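Local coordinates for uncharacterized protein (Magnetospirillum magneticum AMB-1, PDB 5MU5) that probably transfers sugar onto flagellin, as a glycosyltransferase of the Maf family that is involved in forming bacterial flagella, at residues N100-A105 with L110-H115; V206-R211 with C604-V609. All coordinates share one frame; numbering follows the deposited sequence.

Contact 1: N100-A105 with L110-H115; sequences NILKRA and LSFLQH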
ATOM      1  N   ASN A 100     -22.925 -15.882  -2.196  1.00 40.28           N
ATOM      2  CA  ASN A 100     -24.055 -16.295  -1.362  1.00 41.88           C
ATOM      3  C   ASN A 100     -25.010 -15.188  -1.004  1.00 40.46           C
ATOM      4  O   ASN A 100     -26.216 -15.394  -1.061  1.00 40.01           O
ATOM      5  CB  ASN A 100     -23.614 -16.995  -0.082  1.00 42.68           C
ATOM      6  CG  ASN A 100     -23.041 -18.376  -0.337  1.00 42.91           C
ATOM      7  OD1 ASN A 100     -22.963 -18.839  -1.468  1.00 44.91           O
ATOM      8  ND2 ASN A 100     -22.612 -19.022   0.718  1.00 43.36           N
ATOM      9  N   ILE A 101     -24.498 -14.020  -0.629  1.00 39.97           N
ATOM     10  CA  ILE A 101     -25.402 -12.950  -0.275  1.00 39.71           C
ATOM     11  C   ILE A 101     -26.246 -12.547  -1.477  1.00 41.18           C
ATOM     12  O   ILE A 101     -27.427 -12.283  -1.337  1.00 41.68           O
ATOM     13  CB  ILE A 101     -24.714 -11.717   0.371  1.00 40.44           C
ATOM     14  CG1 ILE A 101     -23.831 -10.950  -0.629  1.00 42.46           C
ATOM     15  CG2 ILE A 101     -23.989 -12.134   1.649  1.00 39.86           C
ATOM     16  CD1 ILE A 101     -23.232  -9.686  -0.054  1.00 42.14           C
ATOM     17  N   LEU A 102     -25.651 -12.521  -2.661  1.00 42.53           N
ATOM     18  CA  LEU A 102     -26.392 -12.120  -3.855  1.00 43.93           C
ATOM     19  C   LEU A 102     -27.409 -13.143  -4.295  1.00 44.83           C
ATOM     20  O   LEU A 102     -28.537 -12.786  -4.675  1.00 47.46           O
ATOM     21  CB  LEU A 102     -25.432 -11.837  -5.004  1.00 42.96           C
ATOM     22  CG  LEU A 102     -24.519 -10.655  -4.741  1.00 41.53           C
ATOM     23  CD1 LEU A 102     -23.624 -10.498  -5.956  1.00 41.42           C
ATOM     24  CD2 LEU A 102     -25.319  -9.387  -4.467  1.00 41.85           C
ATOM     25  N   LYS A 103     -27.011 -14.409  -4.255  1.00 42.84           N
ATOM     26  CA  LYS A 103     -27.915 -15.478  -4.602  1.00 42.55           C
ATOM     27  C   LYS A 103     -29.146 -15.502  -3.663  1.00 42.80           C
ATOM     28  O   LYS A 103     -30.283 -15.578  -4.131  1.00 43.95           O
ATOM     29  CB  LYS A 103     -27.177 -16.798  -4.571  1.00 43.14           C
ATOM     30  CG  LYS A 103     -28.076 -17.983  -4.804  1.00 48.16           C
ATOM     31  CD  LYS A 103     -27.338 -19.292  -4.567  1.00 51.25           C
ATOM     32  CE  LYS A 103     -28.315 -20.464  -4.526  1.00 55.21           C
ATOM     33  NZ  LYS A 103     -29.245 -20.434  -5.692  1.00 56.76           N
ATOM     34  N   ARG A 104     -28.921 -15.437  -2.352  1.00 41.29           N
ATOM     35  CA  ARG A 104     -30.025 -15.448  -1.387  1.00 42.85           C
ATOM     36  C   ARG A 104     -30.951 -14.228  -1.536  1.00 45.04           C
ATOM     37  O   ARG A 104     -32.187 -14.348  -1.450  1.00 47.33           O
ATOM     38  CB  ARG A 104     -29.496 -15.534   0.030  1.00 42.26           C
ATOM     39  CG  ARG A 104     -28.969 -16.914   0.400  1.00 43.06           C
ATOM     40  CD  ARG A 104     -28.247 -16.897   1.743  1.00 42.40           C
ATOM     41  NE  ARG A 104     -29.149 -16.594   2.852  1.00 42.26           N
ATOM     42  CZ  ARG A 104     -28.824 -16.645   4.148  1.00 42.29           C
ATOM     43  NH1 ARG A 104     -27.603 -16.988   4.544  1.00 41.76           N
ATOM     44  NH2 ARG A 104     -29.731 -16.350   5.060  1.00 42.56           N
ATOM     45  N   ALA A 105     -30.356 -13.061  -1.764  1.00 42.87           N
ATOM     46  CA  ALA A 105     -31.137 -11.863  -2.037  1.00 45.06           C
ATOM     47  C   ALA A 105     -31.986 -12.014  -3.300  1.00 45.57           C
ATOM     48  O   ALA A 105     -33.181 -11.749  -3.259  1.00 43.48           O
ATOM     49  CB  ALA A 105     -30.241 -10.647  -2.168  1.00 45.75           C
ATOM     50  N   LEU A 110     -35.313  -9.836  -4.079  1.00 47.36           N
ATOM     51  CA  LEU A 110     -34.604  -8.583  -4.017  1.00 45.88           C
ATOM     52  C   LEU A 110     -33.794  -8.422  -5.291  1.00 47.07           C
ATOM     53  O   LEU A 110     -33.405  -9.411  -5.924  1.00 44.72           O
ATOM     54  CB  LEU A 110     -33.663  -8.560  -2.813  1.00 43.69           C
ATOM     55  CG  LEU A 110     -34.306  -8.883  -1.472  1.00 44.01           C
ATOM     56  CD1 LEU A 110     -33.229  -8.859  -0.394  1.00 44.06           C
ATOM     57  CD2 LEU A 110     -35.420  -7.915  -1.137  1.00 43.63           C
ATOM     58  N   SER A 111     -33.564  -7.168  -5.671  1.00 46.30           N
ATOM     59  CA  SER A 111     -32.656  -6.855  -6.764  1.00 48.22           C
ATOM     60  C   SER A 111     -31.783  -5.667  -6.350  1.00 46.27           C
ATOM     61  O   SER A 111     -31.889  -5.159  -5.230  1.00 45.01           O
ATOM     62  CB  SER A 111     -33.429  -6.549  -8.029  1.00 51.02           C
ATOM     63  OG  SER A 111     -34.257  -5.434  -7.795  1.00 55.12           O
ATOM     64  N   PHE A 112     -30.918  -5.235  -7.253  1.00 47.00           N
ATOM     65  CA  PHE A 112     -29.923  -4.225  -6.928  1.00 45.54           C
ATOM     66  C   PHE A 112     -29.911  -3.111  -7.950  1.00 47.04           C
ATOM     67  O   PHE A 112     -29.781  -3.360  -9.122  1.00 48.84           O
ATOM     68  CB  PHE A 112     -28.559  -4.891  -6.826  1.00 44.13           C
ATOM     69  CG  PHE A 112     -28.495  -5.909  -5.725  1.00 44.82           C
ATOM     70  CD1 PHE A 112     -28.299  -5.506  -4.410  1.00 43.36           C
ATOM     71  CD2 PHE A 112     -28.721  -7.245  -5.982  1.00 45.76           C
ATOM     72  CE1 PHE A 112     -28.284  -6.422  -3.377  1.00 44.35           C
ATOM     73  CE2 PHE A 112     -28.696  -8.171  -4.948  1.00 47.27           C
ATOM     74  CZ  PHE A 112     -28.481  -7.756  -3.646  1.00 45.66           C
ATOM     75  N   LEU A 113     -30.090  -1.880  -7.488  1.00 46.42           N
ATOM     76  CA  LEU A 113     -29.995  -0.730  -8.349  1.00 45.48           C
ATOM     77  C   LEU A 113     -28.542  -0.490  -8.735  1.00 44.83           C
ATOM     78  O   LEU A 113     -27.616  -0.872  -8.022  1.00 43.35           O
ATOM     79  CB  LEU A 113     -30.485   0.504  -7.615  1.00 46.10           C
ATOM     80  CG  LEU A 113     -31.892   0.525  -7.059  1.00 48.53           C
ATOM     81  CD1 LEU A 113     -31.992   1.695  -6.100  1.00 49.66           C
ATOM     82  CD2 LEU A 113     -32.926   0.629  -8.177  1.00 50.41           C
ATOM     83  N   GLN A 114     -28.342   0.195  -9.850  1.00 46.95           N
ATOM     84  CA  GLN A 114     -27.001   0.583 -10.267  1.00 47.48           C
ATOM     85  C   GLN A 114     -26.436   1.580  -9.251  1.00 45.97           C
ATOM     86  O   GLN A 114     -25.309   1.469  -8.834  1.00 43.71           O
ATOM     87  CB  GLN A 114     -27.040   1.230 -11.652  1.00 49.94           C
ATOM     88  CG  GLN A 114     -25.652   1.422 -12.260  1.00 55.43           C
ATOM     89  CD  GLN A 114     -25.608   2.424 -13.419  1.00 58.52           C
ATOM     90  OE1 GLN A 114     -26.633   2.827 -13.970  1.00 63.25           O
ATOM     91  NE2 GLN A 114     -24.403   2.826 -13.790  1.00 62.50           N
ATOM     92  N   HIS A 115     -27.243   2.556  -8.857  1.00 47.07           N
ATOM     93  CA  HIS A 115     -26.813   3.597  -7.934  1.00 47.34           C
ATOM     94  C   HIS A 115     -27.736   3.580  -6.741  1.00 46.37           C
ATOM     95  O   HIS A 115     -28.912   3.264  -6.878  1.00 43.83           O
ATOM     96  CB  HIS A 115     -26.861   4.987  -8.609  1.00 45.91           C
ATOM     97  CG  HIS A 115     -25.956   5.118  -9.799  1.00 47.13           C
ATOM     98  ND1 HIS A 115     -24.616   4.785  -9.752  1.00 47.94           N
ATOM     99  CD2 HIS A 115     -26.187   5.570 -11.057  1.00 46.83           C
ATOM    100  CE1 HIS A 115     -24.066   5.008 -10.932  1.00 48.92           C
ATOM    101  NE2 HIS A 115     -24.999   5.479 -11.743  1.00 49.46           N
TER
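The ring of F112 pushes its outer corner, CE2 and CZ, into the hollow between L102 and A105, two residues one turn apart on helix 92-107. L102 forms one wall of that hollow with a single methyl, CD2, 3.6 Å from F112 CE2. The floor is A105, whose CB meets F112 CZ at 3.7 Å; a methyl suits this spot because it lets a ring settle close to the helix. F112 keeps CG beside its own backbone N (chi1 -63°), which carries the ring off the strand toward the helix, where Y608 and F621 add edge-to-face packing. L110 packs against A105 in the last turns of the helix: its CD1 lies 3.9 Å from A105 CB, and its CB rests against the A105 carbonyl. The backbone ties the same place, since L110 N donates to A105 O over 3.0 Å, a somewhat bent bond (147° at the hydrogen). S108 OG also bonds A105 O. The whole is a helix-turn-strand reversal, in which short strand 111-112 pairs antiparallel with strand 612-613, in the connection between helices 589-609 and 618-646, beside the helices of the bundle.

Contact 2: V206-R211 with C604-V609; sequences VVDWTR and CYDYYV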
ATOM      1  N   VAL A 206     -14.360   1.401   2.551  1.00 52.37           N
ATOM      2  CA  VAL A 206     -15.723   1.752   2.154  1.00 49.36           C
ATOM      3  C   VAL A 206     -15.827   3.107   1.511  1.00 49.90           C
ATOM      4  O   VAL A 206     -16.660   3.928   1.901  1.00 54.48           O
ATOM      5  CB  VAL A 206     -16.740   1.668   3.314  1.00 48.39           C
ATOM      6  CG1 VAL A 206     -16.943   0.217   3.713  1.00 49.71           C
ATOM      7  CG2 VAL A 206     -16.312   2.500   4.514  1.00 48.40           C
ATOM      8  N   VAL A 207     -15.023   3.334   0.483  1.00 47.86           N
ATOM      9  CA  VAL A 207     -15.112   4.607  -0.218  1.00 46.59           C
ATOM     10  C   VAL A 207     -16.358   4.714  -1.067  1.00 41.41           C
ATOM     11  O   VAL A 207     -16.669   5.792  -1.518  1.00 37.73           O
ATOM     12  CB  VAL A 207     -13.898   4.891  -1.128  1.00 48.91           C
ATOM     13  CG1 VAL A 207     -12.684   5.177  -0.269  1.00 52.00           C
ATOM     14  CG2 VAL A 207     -13.655   3.757  -2.128  1.00 46.63           C
ATOM     15  N   ASP A 208     -17.057   3.608  -1.306  1.00 42.34           N
ATOM     16  CA  ASP A 208     -18.242   3.662  -2.155  1.00 41.64           C
ATOM     17  C   ASP A 208     -19.270   4.698  -1.676  1.00 39.64           C
ATOM     18  O   ASP A 208     -19.636   4.730  -0.519  1.00 39.99           O
ATOM     19  CB  ASP A 208     -18.908   2.298  -2.288  1.00 41.72           C
ATOM     20  CG  ASP A 208     -20.179   2.368  -3.106  1.00 43.44           C
ATOM     21  OD1 ASP A 208     -20.104   2.631  -4.315  1.00 44.40           O
ATOM     22  OD2 ASP A 208     -21.270   2.183  -2.545  1.00 44.28           O
ATOM     23  N   TRP A 209     -19.714   5.541  -2.602  1.00 38.95           N
ATOM     24  CA  TRP A 209     -20.769   6.526  -2.370  1.00 36.73           C
ATOM     25  C   TRP A 209     -20.319   7.665  -1.470  1.00 37.74           C
ATOM     26  O   TRP A 209     -21.140   8.354  -0.855  1.00 38.56           O
ATOM     27  CB  TRP A 209     -22.043   5.860  -1.863  1.00 37.44           C
ATOM     28  CG  TRP A 209     -23.332   6.549  -2.274  1.00 38.82           C
ATOM     29  CD1 TRP A 209     -24.312   7.028  -1.446  1.00 39.95           C
ATOM     30  CD2 TRP A 209     -23.769   6.829  -3.613  1.00 37.41           C
ATOM     31  NE1 TRP A 209     -25.329   7.587  -2.190  1.00 40.04           N
ATOM     32  CE2 TRP A 209     -25.013   7.472  -3.523  1.00 39.10           C
ATOM     33  CE3 TRP A 209     -23.237   6.575  -4.877  1.00 37.03           C
ATOM     34  CZ2 TRP A 209     -25.724   7.867  -4.649  1.00 38.10           C
ATOM     35  CZ3 TRP A 209     -23.949   6.981  -5.996  1.00 37.28           C
ATOM     36  CH2 TRP A 209     -25.162   7.620  -5.875  1.00 37.70           C
ATOM     37  N   THR A 210     -19.007   7.866  -1.405  1.00 37.10           N
ATOM     38  CA  THR A 210     -18.424   9.024  -0.747  1.00 36.54           C
ATOM     39  C   THR A 210     -18.950  10.299  -1.436  1.00 39.71           C
ATOM     40  O   THR A 210     -18.876  10.440  -2.653  1.00 39.42           O
ATOM     41  CB  THR A 210     -16.875   8.975  -0.848  1.00 37.06           C
ATOM     42  OG1 THR A 210     -16.371   7.851  -0.101  1.00 33.52           O
ATOM     43  CG2 THR A 210     -16.223  10.264  -0.338  1.00 34.52           C
ATOM     44  N   ARG A 211     -19.510  11.207  -0.649  1.00 42.17           N
ATOM     45  CA  ARG A 211     -19.958  12.493  -1.139  1.00 41.96           C
ATOM     46  C   ARG A 211     -18.753  13.388  -1.387  1.00 41.79           C
ATOM     47  O   ARG A 211     -17.888  13.538  -0.521  1.00 40.64           O
ATOM     48  CB  ARG A 211     -20.877  13.153  -0.099  1.00 43.79           C
ATOM     49  CG  ARG A 211     -21.571  14.433  -0.568  1.00 42.88           C
ATOM     50  CD  ARG A 211     -22.694  14.155  -1.543  1.00 43.35           C
ATOM     51  NE  ARG A 211     -23.468  15.368  -1.835  1.00 44.77           N
ATOM     52  CZ  ARG A 211     -24.497  15.817  -1.114  1.00 43.83           C
ATOM     53  NH1 ARG A 211     -24.896  15.171  -0.021  1.00 42.86           N
ATOM     54  NH2 ARG A 211     -25.122  16.932  -1.485  1.00 43.89           N
ATOM     55  N   CYS A 604     -17.701  -5.533  -0.132  1.00 41.48           N
ATOM     56  CA  CYS A 604     -18.729  -6.195  -0.953  1.00 42.30           C
ATOM     57  C   CYS A 604     -20.126  -5.980  -0.395  1.00 39.97           C
ATOM     58  O   CYS A 604     -20.991  -5.464  -1.090  1.00 37.66           O
ATOM     59  CB  CYS A 604     -18.447  -7.701  -1.092  1.00 44.28           C
ATOM     60  SG  CYS A 604     -16.952  -8.037  -2.081  1.00 50.87           S
ATOM     61  N   TYR A 605     -20.359  -6.318   0.866  1.00 40.49           N
ATOM     62  CA  TYR A 605     -21.699  -6.113   1.374  1.00 41.69           C
ATOM     63  C   TYR A 605     -22.083  -4.628   1.458  1.00 42.82           C
ATOM     64  O   TYR A 605     -23.224  -4.276   1.225  1.00 45.33           O
ATOM     65  CB  TYR A 605     -21.959  -6.873   2.673  1.00 43.26           C
ATOM     66  CG  TYR A 605     -21.250  -6.433   3.925  1.00 45.47           C
ATOM     67  CD1 TYR A 605     -21.581  -5.239   4.581  1.00 43.25           C
ATOM     68  CD2 TYR A 605     -20.306  -7.270   4.512  1.00 49.54           C
ATOM     69  CE1 TYR A 605     -20.941  -4.877   5.756  1.00 47.55           C
ATOM     70  CE2 TYR A 605     -19.679  -6.921   5.691  1.00 53.16           C
ATOM     71  CZ  TYR A 605     -20.001  -5.721   6.307  1.00 50.28           C
ATOM     72  OH  TYR A 605     -19.382  -5.343   7.472  1.00 60.14           O
ATOM     73  N   ASP A 606     -21.125  -3.759   1.735  1.00 42.80           N
ATOM     74  CA  ASP A 606     -21.414  -2.342   1.867  1.00 43.29           C
ATOM     75  C   ASP A 606     -21.910  -1.769   0.539  1.00 43.44           C
ATOM     76  O   ASP A 606     -22.823  -0.937   0.502  1.00 42.11           O
ATOM     77  CB  ASP A 606     -20.181  -1.581   2.346  1.00 42.68           C
ATOM     78  CG  ASP A 606     -20.383  -0.085   2.305  1.00 50.38           C
ATOM     79  OD1 ASP A 606     -21.096   0.465   3.192  1.00 49.95           O
ATOM     80  OD2 ASP A 606     -19.845   0.554   1.354  1.00 54.17           O
ATOM     81  N   TYR A 607     -21.300  -2.222  -0.548  1.00 42.18           N
ATOM     82  CA  TYR A 607     -21.682  -1.792  -1.864  1.00 40.88           C
ATOM     83  C   TYR A 607     -23.131  -2.200  -2.142  1.00 40.89           C
ATOM     84  O   TYR A 607     -23.949  -1.381  -2.573  1.00 38.68           O
ATOM     85  CB  TYR A 607     -20.742  -2.383  -2.927  1.00 42.18           C
ATOM     86  CG  TYR A 607     -21.109  -1.960  -4.329  1.00 44.06           C
ATOM     87  CD1 TYR A 607     -20.597  -0.795  -4.880  1.00 45.67           C
ATOM     88  CD2 TYR A 607     -21.999  -2.706  -5.081  1.00 45.27           C
ATOM     89  CE1 TYR A 607     -20.956  -0.392  -6.160  1.00 50.54           C
ATOM     90  CE2 TYR A 607     -22.361  -2.322  -6.355  1.00 49.60           C
ATOM     91  CZ  TYR A 607     -21.834  -1.164  -6.897  1.00 52.36           C
ATOM     92  OH  TYR A 607     -22.211  -0.783  -8.171  1.00 57.93           O
ATOM     93  N   TYR A 608     -23.458  -3.456  -1.876  1.00 40.48           N
ATOM     94  CA  TYR A 608     -24.786  -3.956  -2.243  1.00 41.40           C
ATOM     95  C   TYR A 608     -25.933  -3.541  -1.319  1.00 41.18           C
ATOM     96  O   TYR A 608     -27.051  -3.332  -1.807  1.00 40.89           O
ATOM     97  CB  TYR A 608     -24.750  -5.465  -2.506  1.00 40.79           C
ATOM     98  CG  TYR A 608     -23.979  -5.801  -3.778  1.00 41.94           C
ATOM     99  CD1 TYR A 608     -24.522  -5.526  -5.024  1.00 44.38           C
ATOM    100  CD2 TYR A 608     -22.708  -6.382  -3.732  1.00 41.00           C
ATOM    101  CE1 TYR A 608     -23.834  -5.829  -6.191  1.00 46.33           C
ATOM    102  CE2 TYR A 608     -22.014  -6.677  -4.888  1.00 41.42           C
ATOM    103  CZ  TYR A 608     -22.583  -6.400  -6.114  1.00 45.84           C
ATOM    104  OH  TYR A 608     -21.921  -6.678  -7.283  1.00 49.01           O
ATOM    105  N   VAL A 609     -25.685  -3.387  -0.011  1.00 39.67           N
ATOM    106  CA  VAL A 609     -26.782  -2.971   0.880  1.00 43.11           C
ATOM    107  C   VAL A 609     -27.356  -1.584   0.567  1.00 43.11           C
ATOM    108  O   VAL A 609     -28.544  -1.346   0.787  1.00 43.68           O
ATOM    109  CB  VAL A 609     -26.434  -2.967   2.388  1.00 46.72           C
ATOM    110  CG1 VAL A 609     -26.243  -4.361   2.882  1.00 51.35           C
ATOM    111  CG2 VAL A 609     -25.223  -2.108   2.687  1.00 47.25           C
TER
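V206 opens the contact by laying CG1 against the carboxylate of D606, 3.7 Å from D606 CG, with the two side chains crossing at about a right angle. Its branched, apolar end rests on both the carboxylate carbon and D606 OD2, which lies 3.8 Å from V206 CB and is in addition bound by K610 in a salt bridge. V207 turns its side chain away from the helix, and its carbonyl begins a type II beta turn that T210 N closes with a 3.1 Å bond to V207 O. D208, first of the two central turn residues, points its side chain toward the helix. With CG anti to the backbone N (chi1 177°), its OD1 lies 3.5 Å from Y607 CD1, carboxylate and ring planes being 50° apart. D208 OD2 stands 4.5 Å from D606 OD2, a pairing of like charges; K610 forms salt bridges to both acids, which probably offsets the repulsion, and R611 binds D208 OD2 as well. Replacing D208 by alanine is likely to cost K610 and R611 a carboxylate partner and open a gap beside Y607. W209 follows at a positive phi of 71°, the conformation this turn needs at its second central residue, and R211 then enters strand 211-214. The loop thus runs from helix 188-202 into an outer strand of the four-stranded parallel sheet, beside strand 123-127, and presents V206 and D208 to the C-terminal part of helix 589-609, while helix 568-579 adds M572 against V206.

How the contacts relate
Both contacts lie beside the end of helix 589-609, which is a partner in contact 2 and a neighbour in contact 1, yet they differ in depth and chemistry. Contact 2 is buried and joins distant parts of the chain, a loop of the N-terminal domain and the helical bundle, through acids balanced by basic residues. Contact 1 lies further from the chain's centre, is only partly buried, and is local and mainly apolar, built within one helix-turn-strand unit. Their centres are about 14 Å apart, and they touch at Y608, whose CG is 3.9 Å from L102 CD2 and whose O is 3.6 Å from F112 CD1. R611 serves both: its backbone and NE bond L113 and Q114, while NH1 meets D208.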